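Transcriptional regulator (Streptococcus dysgalactiae, PDB 4YV9) acts as a receptor for SHP quorum-sensing pheromones and, through its helix-turn-helix region, probably controls transcription by binding DNA. Local coordinates at residues I109-S114 and V120-E125; D103-M108 and G141-I146; D245-A250 and E268-E273. All coordinates share one frame; numbering follows the deposited sequence.

Interaction 1 of 3, residues I109-S114 and V120-E125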
loop_
_atom_site.group_PDB
_atom_site.type_symbol
_atom_site.label_atom_id
_atom_site.label_comp_id
_atom_site.label_asym_id
_atom_site.label_seq_id
_atom_site.Cartn_x
_atom_site.Cartn_y
_atom_site.Cartn_z
ATOM N N ILE B 109 9.270 -23.011 1.200
ATOM C CA ILE B 109 8.196 -23.924 0.785
ATOM C C ILE B 109 8.007 -25.041 1.814
ATOM O O ILE B 109 6.879 -25.420 2.138
ATOM C CB ILE B 109 8.475 -24.538 -0.591
ATOM C CG1 ILE B 109 8.482 -23.445 -1.657
ATOM C CG2 ILE B 109 7.395 -25.561 -0.963
ATOM C CD1 ILE B 109 8.991 -23.911 -3.004
ATOM N N LYS B 110 9.120 -25.545 2.340
ATOM C CA LYS B 110 9.086 -26.565 3.390
ATOM C C LYS B 110 8.433 -26.024 4.658
ATOM O O LYS B 110 7.661 -26.725 5.313
ATOM C CB LYS B 110 10.495 -27.074 3.706
ATOM C CG LYS B 110 11.189 -27.777 2.539
ATOM C CD LYS B 110 12.521 -28.388 2.971
ATOM C CE LYS B 110 13.318 -28.881 1.778
ATOM N NZ LYS B 110 14.582 -29.550 2.212
ATOM N N ALA B 111 8.751 -24.780 5.005
ATOM C CA ALA B 111 8.174 -24.147 6.192
ATOM C C ALA B 111 6.662 -24.048 6.062
ATOM O O ALA B 111 5.925 -24.341 6.999
ATOM C CB ALA B 111 8.775 -22.757 6.413
ATOM N N ILE B 112 6.206 -23.623 4.892
ATOM C CA ILE B 112 4.776 -23.451 4.655
ATOM C C ILE B 112 4.089 -24.795 4.615
ATOM O O ILE B 112 3.040 -24.993 5.231
ATOM C CB ILE B 112 4.501 -22.700 3.334
ATOM C CG1 ILE B 112 4.921 -21.246 3.463
ATOM C CG2 ILE B 112 3.026 -22.797 2.953
ATOM C CD1 ILE B 112 5.217 -20.592 2.132
ATOM N N LEU B 113 4.695 -25.721 3.881
ATOM C CA LEU B 113 4.158 -27.069 3.733
ATOM C C LEU B 113 4.034 -27.800 5.067
ATOM O O LEU B 113 3.152 -28.647 5.230
ATOM C CB LEU B 113 5.031 -27.880 2.772
ATOM C CG LEU B 113 4.760 -29.377 2.632
ATOM C CD1 LEU B 113 3.352 -29.612 2.150
ATOM C CD2 LEU B 113 5.763 -29.993 1.683
ATOM N N SER B 114 4.914 -27.484 6.017
ATOM C CA SER B 114 4.873 -28.121 7.337
ATOM C C SER B 114 3.595 -27.777 8.099
ATOM O O SER B 114 3.216 -28.488 9.033
ATOM C CB SER B 114 6.080 -27.715 8.181
ATOM O OG SER B 114 5.997 -26.347 8.533
ATOM N N VAL B 120 7.200 -32.879 6.615
ATOM C CA VAL B 120 8.221 -32.061 5.966
ATOM C C VAL B 120 8.533 -30.803 6.789
ATOM O O VAL B 120 7.650 -30.006 7.046
ATOM C CB VAL B 120 7.792 -31.623 4.546
ATOM C CG1 VAL B 120 8.866 -30.731 3.928
ATOM C CG2 VAL B 120 7.517 -32.829 3.663
ATOM N N GLU B 121 9.786 -30.634 7.199
ATOM C CA GLU B 121 10.220 -29.398 7.861
ATOM C C GLU B 121 11.578 -28.967 7.325
ATOM O O GLU B 121 12.394 -29.815 6.957
ATOM C CB GLU B 121 10.311 -29.581 9.377
ATOM C CG GLU B 121 9.007 -29.906 10.064
ATOM C CD GLU B 121 9.157 -29.963 11.563
ATOM O OE1 GLU B 121 10.308 -30.072 12.035
ATOM O OE2 GLU B 121 8.126 -29.896 12.268
ATOM N N PRO B 122 11.838 -27.655 7.294
ATOM C CA PRO B 122 13.200 -27.279 6.913
ATOM C C PRO B 122 14.162 -27.751 7.985
ATOM O O PRO B 122 13.791 -27.749 9.157
ATOM C CB PRO B 122 13.147 -25.742 6.829
ATOM C CG PRO B 122 11.996 -25.349 7.687
ATOM C CD PRO B 122 10.992 -26.485 7.596
ATOM N N SER B 123 15.352 -28.195 7.594
ATOM C CA SER B 123 16.359 -28.617 8.567
ATOM C C SER B 123 16.909 -27.406 9.323
ATOM O O SER B 123 16.789 -26.265 8.858
ATOM C CB SER B 123 17.507 -29.349 7.873
ATOM O OG SER B 123 18.323 -28.412 7.182
ATOM N N GLU B 124 17.508 -27.658 10.482
ATOM C CA GLU B 124 18.187 -26.603 11.226
ATOM C C GLU B 124 19.253 -25.942 10.370
ATOM O O GLU B 124 19.437 -24.720 10.423
ATOM C CB GLU B 124 18.829 -27.159 12.498
ATOM C CG GLU B 124 17.871 -27.418 13.637
ATOM C CD GLU B 124 18.599 -27.832 14.905
ATOM O OE1 GLU B 124 19.773 -28.256 14.805
ATOM O OE2 GLU B 124 18.001 -27.737 15.997
ATOM N N GLU B 125 19.959 -26.744 9.574
ATOM C CA GLU B 125 21.000 -26.184 8.727
ATOM C C GLU B 125 20.421 -25.297 7.620
ATOM O O GLU B 125 20.998 -24.257 7.302
ATOM C CB GLU B 125 21.873 -27.289 8.125
ATOM C CG GLU B 125 22.978 -26.740 7.227
ATOM C CD GLU B 125 24.169 -27.675 7.102
ATOM O OE1 GLU B 125 23.961 -28.904 7.009
ATOM O OE2 GLU B 125 25.318 -27.175 7.111
#
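K110 lies across V120 and P122, and its atoms can be followed outward one by one. CB faces the start of the proline ring, 3.9 Å from P122 N. With CG anti to the carbonyl carbon (chi1 -63°), the chain turns over the loop segment 120-122 and crosses V120 at about a right angle, K110 CG meeting V120 CG1 at 4.0 Å. CD grazes P122 CA at 4.2 Å; the rest runs extended away from the loop, and NZ ends in a salt bridge with E126. The aliphatic part is thus packing surface, while the charge is paired in the first turn of helix 124-136.

L113 meets the same valine from another direction. Its CD2 alone does the touching, and V120 CB lies 3.9 Å from it, with both valine methyls equally near. P122 CD rests 3.8 Å from A111 N, against the backbone. No hydrogen bond joins the two segments; S114 OG instead turns back to A111 O, tilted 34° from the carbonyl plane. The modelled 2.5 Å between these oxygens is unusually short and no measure of strength; R153 adds weak bonds to both.

The two segments flank the connection between helices 103-113 and 124-136 of the all-helical Rgg domain. S123 is the N-cap of the second helix, F154 packs on P122 and S114, and helices 89-98 and 72-85 border the first helix through L113 and I109.

Interaction 2 of 3, residues D103-M108 and G141-I146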
loop_
_atom_site.group_PDB
_atom_site.type_symbol
_atom_site.label_atom_id
_atom_site.label_comp_id
_atom_site.label_asym_id
_atom_site.label_seq_id
_atom_site.Cartn_x
_atom_site.Cartn_y
_atom_site.Cartn_z
ATOM N N ASP B 103 17.697 -22.291 -2.744
ATOM C CA ASP B 103 17.803 -22.700 -1.339
ATOM C C ASP B 103 16.779 -22.007 -0.452
ATOM O O ASP B 103 16.031 -22.675 0.261
ATOM C CB ASP B 103 19.210 -22.448 -0.787
ATOM C CG ASP B 103 19.460 -23.171 0.538
ATOM O OD1 ASP B 103 19.156 -24.384 0.641
ATOM O OD2 ASP B 103 19.957 -22.531 1.488
ATOM N N TYR B 104 16.720 -20.679 -0.505
ATOM C CA TYR B 104 15.831 -19.954 0.395
ATOM C C TYR B 104 14.366 -20.199 0.058
ATOM O O TYR B 104 13.535 -20.320 0.961
ATOM C CB TYR B 104 16.124 -18.455 0.371
ATOM C CG TYR B 104 17.580 -18.133 0.605
ATOM C CD1 TYR B 104 18.346 -18.896 1.472
ATOM C CD2 TYR B 104 18.196 -17.084 -0.072
ATOM C CE1 TYR B 104 19.675 -18.621 1.674
ATOM C CE2 TYR B 104 19.522 -16.801 0.126
ATOM C CZ TYR B 104 20.256 -17.569 0.998
ATOM O OH TYR B 104 21.583 -17.292 1.194
ATOM N N GLU B 105 14.055 -20.281 -1.230
ATOM C CA GLU B 105 12.693 -20.561 -1.671
ATOM C C GLU B 105 12.208 -21.945 -1.204
ATOM O O GLU B 105 11.096 -22.086 -0.707
ATOM C CB GLU B 105 12.584 -20.477 -3.191
ATOM C CG GLU B 105 12.632 -19.045 -3.784
ATOM C CD GLU B 105 14.028 -18.473 -3.817
ATOM O OE1 GLU B 105 14.972 -19.207 -3.455
ATOM O OE2 GLU B 105 14.187 -17.290 -4.194
ATOM N N SER B 106 13.025 -22.970 -1.383
ATOM C CA SER B 106 12.567 -24.305 -1.016
ATOM C C SER B 106 12.511 -24.401 0.494
ATOM O O SER B 106 11.606 -25.028 1.028
ATOM C CB SER B 106 13.450 -25.400 -1.624
ATOM O OG SER B 106 14.806 -25.243 -1.263
ATOM N N THR B 107 13.456 -23.758 1.185
ATOM C CA THR B 107 13.413 -23.709 2.644
ATOM C C THR B 107 12.093 -23.084 3.099
ATOM O O THR B 107 11.451 -23.575 4.022
ATOM C CB THR B 107 14.609 -22.917 3.246
ATOM O OG1 THR B 107 15.806 -23.707 3.152
ATOM C CG2 THR B 107 14.339 -22.600 4.716
HETATM N N MSE B 108 11.674 -22.021 2.417
HETATM C CA MSE B 108 10.379 -21.408 2.678
HETATM C C MSE B 108 9.167 -22.287 2.307
HETATM O O MSE B 108 8.145 -22.276 2.997
HETATM C CB MSE B 108 10.278 -20.083 1.926
HETATM C CG MSE B 108 8.946 -19.436 2.088
HETATM SE SE MSE B 108 8.719 -17.792 1.017
HETATM C CE MSE B 108 6.807 -17.832 1.059
ATOM N N GLY B 141 13.878 -5.999 1.933
ATOM C CA GLY B 141 12.853 -5.722 0.947
ATOM C C GLY B 141 11.738 -6.721 1.143
ATOM O O GLY B 141 11.757 -7.492 2.097
ATOM N N TYR B 142 10.760 -6.693 0.244
ATOM C CA TYR B 142 9.653 -7.650 0.267
ATOM C C TYR B 142 10.135 -9.104 0.411
ATOM O O TYR B 142 9.599 -9.873 1.217
ATOM C CB TYR B 142 8.836 -7.478 -1.014
ATOM C CG TYR B 142 7.565 -8.275 -1.084
ATOM C CD1 TYR B 142 6.444 -7.885 -0.370
ATOM C CD2 TYR B 142 7.470 -9.398 -1.906
ATOM C CE1 TYR B 142 5.250 -8.623 -0.440
ATOM C CE2 TYR B 142 6.294 -10.126 -1.993
ATOM C CZ TYR B 142 5.187 -9.735 -1.259
ATOM O OH TYR B 142 4.015 -10.457 -1.346
ATOM N N TYR B 143 11.154 -9.464 -0.367
ATOM C CA TYR B 143 11.748 -10.815 -0.344
ATOM C C TYR B 143 12.153 -11.266 1.058
ATOM O O TYR B 143 11.716 -12.323 1.542
ATOM C CB TYR B 143 12.972 -10.846 -1.270
ATOM C CG TYR B 143 13.642 -12.195 -1.513
ATOM C CD1 TYR B 143 12.954 -13.230 -2.130
ATOM C CD2 TYR B 143 14.990 -12.393 -1.203
ATOM C CE1 TYR B 143 13.573 -14.427 -2.414
ATOM C CE2 TYR B 143 15.620 -13.595 -1.483
ATOM C CZ TYR B 143 14.897 -14.610 -2.084
ATOM O OH TYR B 143 15.490 -15.817 -2.380
ATOM N N GLU B 144 12.986 -10.465 1.712
ATOM C CA GLU B 144 13.508 -10.839 3.021
ATOM C C GLU B 144 12.402 -10.863 4.062
ATOM O O GLU B 144 12.386 -11.734 4.934
ATOM C CB GLU B 144 14.632 -9.881 3.452
ATOM C CG GLU B 144 15.927 -10.040 2.664
ATOM C CD GLU B 144 15.890 -9.375 1.278
ATOM O OE1 GLU B 144 15.108 -8.421 1.066
ATOM O OE2 GLU B 144 16.645 -9.824 0.393
ATOM N N ILE B 145 11.470 -9.919 3.959
ATOM C CA ILE B 145 10.357 -9.829 4.896
ATOM C C ILE B 145 9.444 -11.054 4.768
ATOM O O ILE B 145 9.034 -11.643 5.768
ATOM C CB ILE B 145 9.527 -8.523 4.665
ATOM C CG1 ILE B 145 10.379 -7.278 4.931
ATOM C CG2 ILE B 145 8.286 -8.502 5.558
ATOM C CD1 ILE B 145 9.743 -6.002 4.351
ATOM N N ILE B 146 9.131 -11.443 3.538
ATOM C CA ILE B 146 8.256 -12.601 3.320
ATOM C C ILE B 146 8.953 -13.913 3.725
ATOM O O ILE B 146 8.335 -14.821 4.301
ATOM C CB ILE B 146 7.803 -12.668 1.854
ATOM C CG1 ILE B 146 6.913 -11.463 1.520
ATOM C CG2 ILE B 146 7.065 -13.994 1.556
ATOM C CD1 ILE B 146 5.629 -11.419 2.291
#
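Y143 reaches across to helix 103-108 with its hydroxyl leading, and E105 and Y104 receive it from two directions. Its CG stands anti to the backbone N (chi1 -173°), which sends the ring out from helix 142-146, and Y143 OH donates to E105 OE2 at 2.7 Å. E105, folded back at chi2, crosses the tyrosine at about a right angle. The hydroxyl comes to OE2 from above the carboxylate, 49° out of its plane, rather than within it. The same oxygen touches the edge of the Y104 ring, near its plane, Y143 OH lying 3.8 Å from Y104 CD2; the two side chains likewise cross at about a right angle.

Beside this polar bridge the contact is apolar. M108, extended from its backbone, crosses I146 obliquely, and its selenomethionine CE meets I146 CG2 at 3.9 Å. The axes of the two short segments approach no closer than 11.9 Å, with 35° between their N-to-C directions, so long side chains must span the gap. This shared direction, with helix 124-136 intervening in the chain, fits the stacked helices of a TPR-like repeat domain. Helix 124-136 supplies Y133, whose ring stacks on Y104 and whose hydroxyl bonds to E144. E144 OE1 also accepts G141 N at 2.9 Å, the half of a capping box available to a glycine N-cap. N56 of the second subunit packs on E105 and Y143, and the bound peptide packs on Y142 and I146.

Interaction 3 of 3, residues D245-A250 and E268-E273; sequences DDMRQA and EHYRKE
Y270 carries CG anti to its backbone nitrogen (chi1 -170°), which throws the ring across the gap between helices until its edge meets M247: M247 CB lies near the ring plane, 3.8 Å from Y270 CD1. M247 in turn sets CG anti to the carbonyl carbon (chi1 -70°), and this places CG and the selenium beyond it. The selenium of this selenomethionine makes a Met-aromatic contact, SE lying 5.5 Å from the centroid of Y270; the approach is oblique rather than squarely over the ring. A bend at chi3 then leaves M247 CE 4.2 Å from H269 ND1.

The far end of the same tyrosine is bordered by R248. Y270 OH is 3.7 Å from R248 CD and lies over one face of the guanidinium, whose chain is bent at chi3. The contact there is van der Waals in kind, as no hydrogen bond crosses between the segments.

Helices 242-256 and 260-273 are consecutive and their segments run at 154°, an antiparallel hairpin at the end of the modelled chain, consistent with the TPR-like character of the domain. The tyrosine side chain reaches across between axes 11.1 Å apart at closest approach. Helix 221-236 backs the pair: Y229 touches both M247 and Y270, and the rings of Y229 and Y233 meet H269 edge-to-face. R248 NH2 also pairs with D245, though the modelled separation is too short to be taken literally.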
loop_
_atom_site.group_PDB
_atom_site.type_symbol
_atom_site.label_atom_id
_atom_site.label_comp_id
_atom_site.label_asym_id
_atom_site.label_seq_id
_atom_site.Cartn_x
_atom_site.Cartn_y
_atom_site.Cartn_z
ATOM N N ASP B 245 -9.839 -4.902 29.497
ATOM C CA ASP B 245 -10.716 -3.958 28.810
ATOM C C ASP B 245 -10.233 -3.744 27.373
ATOM O O ASP B 245 -11.024 -3.749 26.430
ATOM C CB ASP B 245 -10.774 -2.624 29.549
ATOM C CG ASP B 245 -11.357 -2.749 30.942
ATOM O OD1 ASP B 245 -12.157 -3.686 31.178
ATOM O OD2 ASP B 245 -11.013 -1.907 31.804
ATOM N N ASP B 246 -8.929 -3.572 27.208
ATOM C CA ASP B 246 -8.366 -3.400 25.868
ATOM C C ASP B 246 -8.672 -4.597 24.967
ATOM O O ASP B 246 -9.078 -4.426 23.813
ATOM C CB ASP B 246 -6.862 -3.174 25.944
ATOM C CG ASP B 246 -6.510 -1.841 26.583
ATOM O OD1 ASP B 246 -7.428 -1.014 26.790
ATOM O OD2 ASP B 246 -5.314 -1.619 26.863
HETATM N N MSE B 247 -8.503 -5.807 25.499
HETATM C CA MSE B 247 -8.749 -7.012 24.714
HETATM C C MSE B 247 -10.223 -7.121 24.338
HETATM O O MSE B 247 -10.554 -7.484 23.201
HETATM C CB MSE B 247 -8.293 -8.263 25.477
HETATM C CG MSE B 247 -6.776 -8.377 25.615
HETATM SE SE MSE B 247 -6.194 -9.612 27.034
HETATM C CE MSE B 247 -5.823 -11.176 25.960
ATOM N N ARG B 248 -11.112 -6.811 25.283
ATOM C CA ARG B 248 -12.546 -6.871 24.988
ATOM C C ARG B 248 -12.950 -5.823 23.936
ATOM O O ARG B 248 -13.821 -6.078 23.112
ATOM C CB ARG B 248 -13.369 -6.699 26.263
ATOM C CG ARG B 248 -13.602 -8.019 26.988
ATOM C CD ARG B 248 -14.332 -7.820 28.311
ATOM N NE ARG B 248 -13.669 -6.804 29.124
ATOM C CZ ARG B 248 -13.704 -6.766 30.451
ATOM N NH1 ARG B 248 -14.377 -7.690 31.130
ATOM N NH2 ARG B 248 -13.065 -5.803 31.098
ATOM N N GLN B 249 -12.315 -4.650 23.966
ATOM C CA GLN B 249 -12.558 -3.625 22.944
ATOM C C GLN B 249 -12.136 -4.102 21.553
ATOM O O GLN B 249 -12.856 -3.906 20.566
ATOM C CB GLN B 249 -11.824 -2.326 23.304
ATOM C CG GLN B 249 -12.422 -1.615 24.524
ATOM C CD GLN B 249 -11.569 -0.453 24.980
ATOM O OE1 GLN B 249 -10.563 -0.146 24.360
ATOM N NE2 GLN B 249 -11.969 0.197 26.064
ATOM N N ALA B 250 -10.976 -4.744 21.475
ATOM C CA ALA B 250 -10.508 -5.285 20.200
ATOM C C ALA B 250 -11.488 -6.316 19.668
ATOM O O ALA B 250 -11.773 -6.330 18.475
ATOM C CB ALA B 250 -9.119 -5.893 20.339
ATOM N N GLU B 268 -11.362 -16.922 21.321
ATOM C CA GLU B 268 -10.841 -18.204 21.791
ATOM C C GLU B 268 -9.586 -18.004 22.649
ATOM O O GLU B 268 -9.435 -18.633 23.699
ATOM C CB GLU B 268 -10.536 -19.112 20.598
ATOM C CG GLU B 268 -10.203 -20.546 20.947
ATOM C CD GLU B 268 -11.435 -21.362 21.269
ATOM O OE1 GLU B 268 -12.545 -20.923 20.905
ATOM O OE2 GLU B 268 -11.296 -22.441 21.886
ATOM N N HIS B 269 -8.692 -17.129 22.191
ATOM C CA HIS B 269 -7.484 -16.769 22.940
ATOM C C HIS B 269 -7.863 -16.150 24.278
ATOM O O HIS B 269 -7.315 -16.514 25.321
ATOM C CB HIS B 269 -6.614 -15.797 22.134
ATOM C CG HIS B 269 -5.294 -15.481 22.774
ATOM N ND1 HIS B 269 -5.181 -14.763 23.945
ATOM C CD2 HIS B 269 -4.028 -15.781 22.395
ATOM C CE1 HIS B 269 -3.905 -14.639 24.263
ATOM N NE2 HIS B 269 -3.184 -15.247 23.339
ATOM N N TYR B 270 -8.813 -15.220 24.240
ATOM C CA TYR B 270 -9.319 -14.574 25.446
ATOM C C TYR B 270 -9.872 -15.584 26.475
ATOM O O TYR B 270 -9.419 -15.607 27.618
ATOM C CB TYR B 270 -10.400 -13.547 25.085
ATOM C CG TYR B 270 -10.796 -12.667 26.249
ATOM C CD1 TYR B 270 -10.147 -11.458 26.484
ATOM C CD2 TYR B 270 -11.806 -13.054 27.129
ATOM C CE1 TYR B 270 -10.499 -10.655 27.563
ATOM C CE2 TYR B 270 -12.162 -12.259 28.204
ATOM C CZ TYR B 270 -11.509 -11.060 28.412
ATOM O OH TYR B 270 -11.864 -10.272 29.478
ATOM N N ARG B 271 -10.842 -16.407 26.082
ATOM C CA ARG B 271 -11.436 -17.378 27.003
ATOM C C ARG B 271 -10.411 -18.351 27.588
ATOM O O ARG B 271 -10.572 -18.829 28.715
ATOM C CB ARG B 271 -12.551 -18.165 26.310
ATOM C CG ARG B 271 -13.884 -17.435 26.262
ATOM C CD ARG B 271 -14.960 -18.291 25.610
ATOM N NE ARG B 271 -14.558 -18.719 24.272
ATOM C CZ ARG B 271 -15.365 -18.754 23.216
ATOM N NH1 ARG B 271 -14.896 -19.155 22.042
ATOM N NH2 ARG B 271 -16.635 -18.388 23.330
ATOM N N LYS B 272 -9.356 -18.635 26.828
ATOM C CA LYS B 272 -8.305 -19.542 27.289
ATOM C C LYS B 272 -7.330 -18.856 28.248
ATOM O O LYS B 272 -7.127 -19.314 29.371
ATOM C CB LYS B 272 -7.537 -20.122 26.097
ATOM C CG LYS B 272 -6.112 -20.566 26.420
ATOM C CD LYS B 272 -5.945 -22.076 26.347
ATOM C CE LYS B 272 -4.488 -22.458 26.107
ATOM N NZ LYS B 272 -4.126 -23.743 26.769
ATOM N N GLU B 273 -6.734 -17.752 27.808
ATOM C CA GLU B 273 -5.682 -17.109 28.585
ATOM C C GLU B 273 -6.210 -16.189 29.688
ATOM O O GLU B 273 -5.471 -15.833 30.607
ATOM C CB GLU B 273 -4.750 -16.330 27.657
ATOM C CG GLU B 273 -4.000 -17.211 26.665
ATOM C CD GLU B 273 -2.972 -18.113 27.328
ATOM O OE1 GLU B 273 -1.786 -17.720 27.391
ATOM O OE2 GLU B 273 -3.346 -19.217 27.783
#

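Reading from the N terminus, interactions 1 and 2 both start on helix 103-113. Segment 103-108 pairs with 141-146, so interaction 2 closes a loop with 32 intervening residues; within that loop, 109-114 at the end of the same helix meets 120-125, where interaction 1 closes a short connection of five residues. The two therefore nest, and they touch: P122 CB lies 3.9 Å from T107 O, their centres being about 12 Å apart. Together they tie helix 103-113 to the loop leading into helix 124-136 and to helix 142-151. Interaction 3 follows in series, pairing the last two helices, with its centre about 32 and 33 Å from those of interactions 1 and 2 and without contact to either.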